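Local coordinates for protein mannitol dehydrogenase (Helicobacter pylori, PDB 3TWO) that probably catalyses the NADP(H)-dependent, zinc-dependent interconversion of cinnamyl alcohols and the corresponding aldehydes, as a medium-chain alcohol dehydrogenase, at residues Y142-D147 / G294-T299; K170-T175 / L235-S240. All blocks are in the same frame, centred on the assembly; numbering follows the deposited sequence.

Contact 1: residues Y142-D147 / G294-T299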
loop_
_atom_site.group_PDB
_atom_site.type_symbol
_atom_site.label_atom_id
_atom_site.label_comp_id
_atom_site.label_asym_id
_atom_site.label_seq_id
_atom_site.Cartn_x
_atom_site.Cartn_y
_atom_site.Cartn_z
ATOM N N TYR B 142 9.315 -25.979 14.539
ATOM C CA TYR B 142 9.567 -25.384 13.212
ATOM C C TYR B 142 9.604 -26.474 12.137
ATOM O O TYR B 142 10.066 -26.247 11.012
ATOM C CB TYR B 142 10.894 -24.580 13.257
ATOM C CG TYR B 142 10.767 -23.518 14.293
ATOM C CD1 TYR B 142 11.032 -23.802 15.656
ATOM C CD2 TYR B 142 10.242 -22.254 13.960
ATOM C CE1 TYR B 142 10.833 -22.854 16.641
ATOM C CE2 TYR B 142 10.060 -21.263 14.996
ATOM C CZ TYR B 142 10.369 -21.586 16.305
ATOM O OH TYR B 142 10.230 -20.656 17.316
ATOM N N VAL B 143 9.096 -27.653 12.469
ATOM C CA VAL B 143 9.092 -28.771 11.522
ATOM C C VAL B 143 7.649 -29.062 11.031
ATOM O O VAL B 143 6.706 -29.163 11.832
ATOM C CB VAL B 143 9.757 -30.025 12.168
ATOM C CG1 VAL B 143 9.680 -31.240 11.218
ATOM C CG2 VAL B 143 11.227 -29.710 12.551
ATOM N N ILE B 144 7.459 -29.221 9.733
ATOM C CA ILE B 144 6.115 -29.438 9.215
ATOM C C ILE B 144 5.885 -30.948 9.074
ATOM O O ILE B 144 6.756 -31.649 8.551
ATOM C CB ILE B 144 5.969 -28.708 7.819
ATOM C CG1 ILE B 144 6.386 -27.204 7.980
ATOM C CG2 ILE B 144 4.575 -29.001 7.135
ATOM C CD1 ILE B 144 5.701 -26.473 9.161
ATOM N N SER B 145 4.721 -31.441 9.492
ATOM C CA SER B 145 4.407 -32.844 9.348
ATOM C C SER B 145 3.850 -33.139 7.938
ATOM O O SER B 145 3.032 -32.390 7.416
ATOM C CB SER B 145 3.372 -33.211 10.387
ATOM O OG SER B 145 2.842 -34.418 10.032
ATOM N N VAL B 146 4.335 -34.198 7.300
ATOM C CA VAL B 146 3.952 -34.465 5.897
ATOM C C VAL B 146 3.411 -35.891 5.804
ATOM O O VAL B 146 4.026 -36.822 6.372
ATOM C CB VAL B 146 5.155 -34.339 4.952
ATOM C CG1 VAL B 146 4.816 -34.882 3.550
ATOM C CG2 VAL B 146 5.641 -32.861 4.892
ATOM N N ASP B 147 2.273 -36.069 5.120
ATOM C CA ASP B 147 1.681 -37.410 4.929
ATOM C C ASP B 147 2.694 -38.373 4.320
ATOM O O ASP B 147 3.273 -38.061 3.303
ATOM C CB ASP B 147 0.528 -37.313 3.931
ATOM C CG ASP B 147 -0.282 -38.567 3.896
ATOM O OD1 ASP B 147 0.187 -39.650 3.473
ATOM O OD2 ASP B 147 -1.402 -38.475 4.379
ATOM N N GLY B 294 5.141 -17.367 5.678
ATOM C CA GLY B 294 3.976 -17.566 6.540
ATOM C C GLY B 294 4.494 -18.131 7.832
ATOM O O GLY B 294 5.643 -18.562 7.911
ATOM N N GLY B 295 3.655 -18.139 8.830
ATOM C CA GLY B 295 3.947 -18.801 10.096
ATOM C C GLY B 295 3.932 -20.309 10.032
ATOM O O GLY B 295 3.488 -20.880 9.060
ATOM N N ILE B 296 4.468 -20.953 11.079
ATOM C CA ILE B 296 4.479 -22.425 11.159
ATOM C C ILE B 296 3.061 -23.043 11.056
ATOM O O ILE B 296 2.781 -23.961 10.238
ATOM C CB ILE B 296 5.201 -22.874 12.438
ATOM C CG1 ILE B 296 6.699 -22.509 12.325
ATOM C CG2 ILE B 296 4.973 -24.369 12.700
ATOM C CD1 ILE B 296 7.454 -23.138 11.027
ATOM N N LYS B 297 2.172 -22.539 11.886
ATOM C CA LYS B 297 0.791 -22.956 11.848
ATOM C C LYS B 297 0.178 -22.890 10.454
ATOM O O LYS B 297 -0.419 -23.853 10.013
ATOM C CB LYS B 297 -0.040 -22.101 12.776
ATOM C CG LYS B 297 -1.409 -22.731 13.013
ATOM C CD LYS B 297 -2.296 -21.877 13.905
ATOM C CE LYS B 297 -3.320 -22.827 14.512
ATOM N NZ LYS B 297 -4.366 -21.992 15.121
ATOM N N GLU B 298 0.315 -21.754 9.754
ATOM C CA GLU B 298 -0.392 -21.633 8.493
ATOM C C GLU B 298 0.363 -22.496 7.468
ATOM O O GLU B 298 -0.246 -22.991 6.498
ATOM C CB GLU B 298 -0.554 -20.147 8.023
ATOM C CG GLU B 298 -1.491 -20.018 6.814
ATOM C CD GLU B 298 -1.620 -18.614 6.227
ATOM O OE1 GLU B 298 -0.702 -17.735 6.391
ATOM O OE2 GLU B 298 -2.648 -18.366 5.541
ATOM N N THR B 299 1.690 -22.621 7.621
ATOM C CA THR B 299 2.445 -23.532 6.746
ATOM C C THR B 299 1.922 -25.002 6.847
ATOM O O THR B 299 1.724 -25.689 5.797
ATOM C CB THR B 299 3.948 -23.476 7.033
ATOM O OG1 THR B 299 4.429 -22.108 6.893
ATOM C CG2 THR B 299 4.766 -24.467 6.060
#

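Contact 2: residues K170-T175 / L235-S240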
loop_
_atom_site.group_PDB
_atom_site.type_symbol
_atom_site.label_atom_id
_atom_site.label_comp_id
_atom_site.label_asym_id
_atom_site.label_seq_id
_atom_site.Cartn_x
_atom_site.Cartn_y
_atom_site.Cartn_z
ATOM N N LYS B 170 -5.448 -16.313 0.999
ATOM C CA LYS B 170 -6.357 -16.431 2.130
ATOM C C LYS B 170 -6.545 -15.109 2.832
ATOM O O LYS B 170 -7.640 -14.781 3.180
ATOM C CB LYS B 170 -5.816 -17.397 3.217
ATOM C CG LYS B 170 -5.282 -18.697 2.659
ATOM C CD LYS B 170 -6.281 -19.772 2.795
ATOM C CE LYS B 170 -7.564 -19.545 2.170
ATOM N NZ LYS B 170 -8.460 -20.180 3.279
ATOM N N PHE B 171 -5.466 -14.380 3.076
ATOM C CA PHE B 171 -5.573 -13.080 3.731
ATOM C C PHE B 171 -6.526 -12.101 2.991
ATOM O O PHE B 171 -7.335 -11.452 3.635
ATOM C CB PHE B 171 -4.177 -12.445 3.850
ATOM C CG PHE B 171 -4.159 -11.053 4.416
ATOM C CD1 PHE B 171 -4.429 -10.804 5.775
ATOM C CD2 PHE B 171 -3.792 -9.969 3.600
ATOM C CE1 PHE B 171 -4.331 -9.469 6.306
ATOM C CE2 PHE B 171 -3.709 -8.666 4.123
ATOM C CZ PHE B 171 -3.971 -8.419 5.494
ATOM N N SER B 172 -6.416 -12.023 1.656
ATOM C CA SER B 172 -7.315 -11.169 0.848
ATOM C C SER B 172 -8.683 -11.843 0.540
ATOM O O SER B 172 -9.488 -11.294 -0.215
ATOM C CB SER B 172 -6.625 -10.737 -0.463
ATOM O OG SER B 172 -5.527 -9.846 -0.231
ATOM N N LYS B 173 -8.928 -13.025 1.118
ATOM C CA LYS B 173 -10.204 -13.732 0.941
ATOM C C LYS B 173 -10.533 -14.039 -0.517
ATOM O O LYS B 173 -11.666 -13.921 -0.961
ATOM C CB LYS B 173 -11.353 -12.906 1.547
ATOM C CG LYS B 173 -11.296 -12.722 3.047
ATOM C CD LYS B 173 -12.372 -11.627 3.337
ATOM C CE LYS B 173 -12.918 -11.698 4.768
ATOM N NZ LYS B 173 -11.732 -11.923 5.621
ATOM N N VAL B 174 -9.550 -14.442 -1.282
ATOM C CA VAL B 174 -9.865 -14.793 -2.655
ATOM C C VAL B 174 -10.913 -15.948 -2.653
ATOM O O VAL B 174 -10.768 -16.940 -1.914
ATOM C CB VAL B 174 -8.519 -15.162 -3.387
ATOM C CG1 VAL B 174 -8.779 -15.919 -4.670
ATOM C CG2 VAL B 174 -7.706 -13.867 -3.588
ATOM N N THR B 175 -11.963 -15.807 -3.461
ATOM C CA THR B 175 -12.982 -16.789 -3.489
ATOM C C THR B 175 -13.634 -16.958 -4.902
ATOM O O THR B 175 -13.074 -16.550 -5.915
ATOM C CB THR B 175 -14.026 -16.531 -2.334
ATOM O OG1 THR B 175 -14.920 -17.623 -2.270
ATOM C CG2 THR B 175 -14.854 -15.249 -2.565
ATOM N N LEU B 235 -9.051 -5.919 -12.077
ATOM C CA LEU B 235 -8.919 -7.122 -11.281
ATOM C C LEU B 235 -9.193 -6.809 -9.822
ATOM O O LEU B 235 -9.012 -5.690 -9.414
ATOM C CB LEU B 235 -7.507 -7.744 -11.446
ATOM C CG LEU B 235 -7.110 -7.925 -12.937
ATOM C CD1 LEU B 235 -5.774 -8.678 -13.116
ATOM C CD2 LEU B 235 -8.174 -8.704 -13.648
ATOM N N ASP B 236 -9.604 -7.810 -9.052
ATOM C CA ASP B 236 -9.886 -7.619 -7.636
ATOM C C ASP B 236 -8.640 -7.832 -6.781
ATOM O O ASP B 236 -8.528 -7.305 -5.692
ATOM C CB ASP B 236 -10.920 -8.642 -7.188
ATOM C CG ASP B 236 -12.236 -8.491 -7.907
ATOM O OD1 ASP B 236 -12.867 -7.418 -7.816
ATOM O OD2 ASP B 236 -12.635 -9.454 -8.553
ATOM N N PHE B 237 -7.743 -8.668 -7.277
ATOM C CA PHE B 237 -6.614 -9.070 -6.526
ATOM C C PHE B 237 -5.477 -9.414 -7.484
ATOM O O PHE B 237 -5.684 -10.079 -8.512
ATOM C CB PHE B 237 -6.976 -10.261 -5.609
ATOM C CG PHE B 237 -5.781 -10.904 -4.958
ATOM C CD1 PHE B 237 -5.459 -10.619 -3.639
ATOM C CD2 PHE B 237 -4.959 -11.793 -5.687
ATOM C CE1 PHE B 237 -4.289 -11.239 -2.990
ATOM C CE2 PHE B 237 -3.816 -12.404 -5.090
ATOM C CZ PHE B 237 -3.489 -12.106 -3.718
ATOM N N ILE B 238 -4.283 -8.921 -7.177
ATOM C CA ILE B 238 -3.078 -9.227 -7.944
ATOM C C ILE B 238 -1.966 -9.627 -6.970
ATOM O O ILE B 238 -1.719 -8.908 -5.970
ATOM C CB ILE B 238 -2.599 -8.017 -8.769
ATOM C CG1 ILE B 238 -3.635 -7.634 -9.865
ATOM C CG2 ILE B 238 -1.240 -8.293 -9.440
ATOM C CD1 ILE B 238 -3.311 -6.303 -10.580
ATOM N N ILE B 239 -1.287 -10.754 -7.249
ATOM C CA ILE B 239 -0.076 -11.088 -6.473
ATOM C C ILE B 239 1.109 -10.963 -7.408
ATOM O O ILE B 239 1.093 -11.544 -8.504
ATOM C CB ILE B 239 -0.160 -12.513 -5.829
ATOM C CG1 ILE B 239 1.131 -12.887 -5.103
ATOM C CG2 ILE B 239 -0.575 -13.598 -6.901
ATOM C CD1 ILE B 239 1.005 -14.145 -4.299
ATOM N N SER B 240 2.081 -10.145 -7.028
ATOM C CA SER B 240 3.265 -9.941 -7.841
ATOM C C SER B 240 4.456 -10.742 -7.283
ATOM O O SER B 240 4.922 -10.490 -6.173
ATOM C CB SER B 240 3.657 -8.478 -7.905
ATOM O OG SER B 240 4.793 -8.351 -8.732
#

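Contact 1: residues Y142-D147 / G294-T299
I296, in the first turn of helix 296-308, and I144, on the short strand 144-145, illustrate how a helix start is packed against a strand largely by aliphatic branches. The apolar contacts fall into two groups. In the first, the two arms of I296 divide the work. Its CG1 arm runs toward Y142, with CD1 against the backbone at 3.8 Å from Y142 CA and CG1 3.9 Å from Y142 CD2; the ring is met obliquely, and the two side chains cross at about a right angle. The tyrosine OH, at the far end of the ring, bonds to S94 OG. The other branch of I296, CG2, approaches I144 CD1 at 4.2 Å. A chi1 of -67° sets CG1 of I296 beside the backbone N, on the Y142 side, and leaves CG2 anti to that N, facing I144.

In the second group I144 reaches one turn further along the helix. Its CG1 lies 3.7 Å from T299 CG2, and CD1 of the same isoleucine stays close to that methyl, so the T299 side chain crosses the end of the I144 arm at about a right angle.

The polar part of the arrangement belongs to the helix. T299 places OG1 beside its backbone N (chi1 -57°), which turns the hydroxyl back toward G295, the N-cap residue, and presents the methyl to I144. G295 O consequently accepts two bonds, from T299 N at 2.9 Å and from T299 OG1 at 2.7 Å, arriving from opposite faces of the carbonyl plane. The hydroxyl thus has a partner within an apolar contact, and its rotation is fixed.

Around this contact, strand 144-145 pairs antiparallel with strand 85-88, strand 91-93 touches both Y142 and I296, and helix 158-171 packs against I144 and T299.

Contact 2: residues K170-T175 / L235-S240
A Schellman motif closes helix 158-171, and the chain leaving it lies against strand 235-240 of the parallel, Rossmann-type sheet in the zinc-binding dehydrogenase domain. The case shows how one aromatic ring can receive a helix end from two directions. K173, with positive phi, is the C-prime residue: its N bonds to K170 O at 3.0 Å, and V174 N returns to L169 O. The turn so formed brings both S172 and V174 to the phenyl ring of F237.

V174 comes over a face. Its CG2 makes a CH-pi contact 4.0 Å from the centroid of the F237 ring, 17° off the normal, and is offset toward the rim, where F237 CG is nearest at 3.8 Å. S172 comes at the edge instead, its OG in the ring plane 3.3 Å from F237 CE1, while S172 CB sits 3.4 Å from F237 CD1. F237 CG is anti to the backbone N (chi1 170°), a torsion that carries the ring out of the strand to the helix end.

The S172 hydroxyl is hydrogen-bonded further on, with Y289 OH and D260 OD1, and the ring of F171 meets Y289 of its own chain and Y257 of the second subunit, both edge-to-face. Strand 179-183 supplies V180, which touches both V174 and F237.

Chemically, the ring treats its two visitors differently. The methyl lies over the pi cloud by dispersion, whereas the serine oxygen faces the slightly positive C-H rim, a placement that is probably weakly favourable; the hydrogen bonds to Y289 and D260 are what satisfy the hydroxyl.

Contacts 1 and 2 lie with their centres 22 Å apart and are bridged by helix 158-171, whose body packs on I144 and T299 and whose C-terminal turn leads into S172 and V174. They also meet directly, E298 OE2 approaching K170 CG at 3.9 Å. Contact 1 joins the GroES-like part to the helix at 296-308; contact 2 sets the end of helix 158-171 against a strand of the nucleotide-binding sheet. Neither lines the cofactor directly: the T299 side chain is about 10 Å from bound NADPH and that of F237 about 12 Å. Separately, the Y142 side chain is about 7 Å from a bound zinc ion and lies near, without touching, the four-cysteine site.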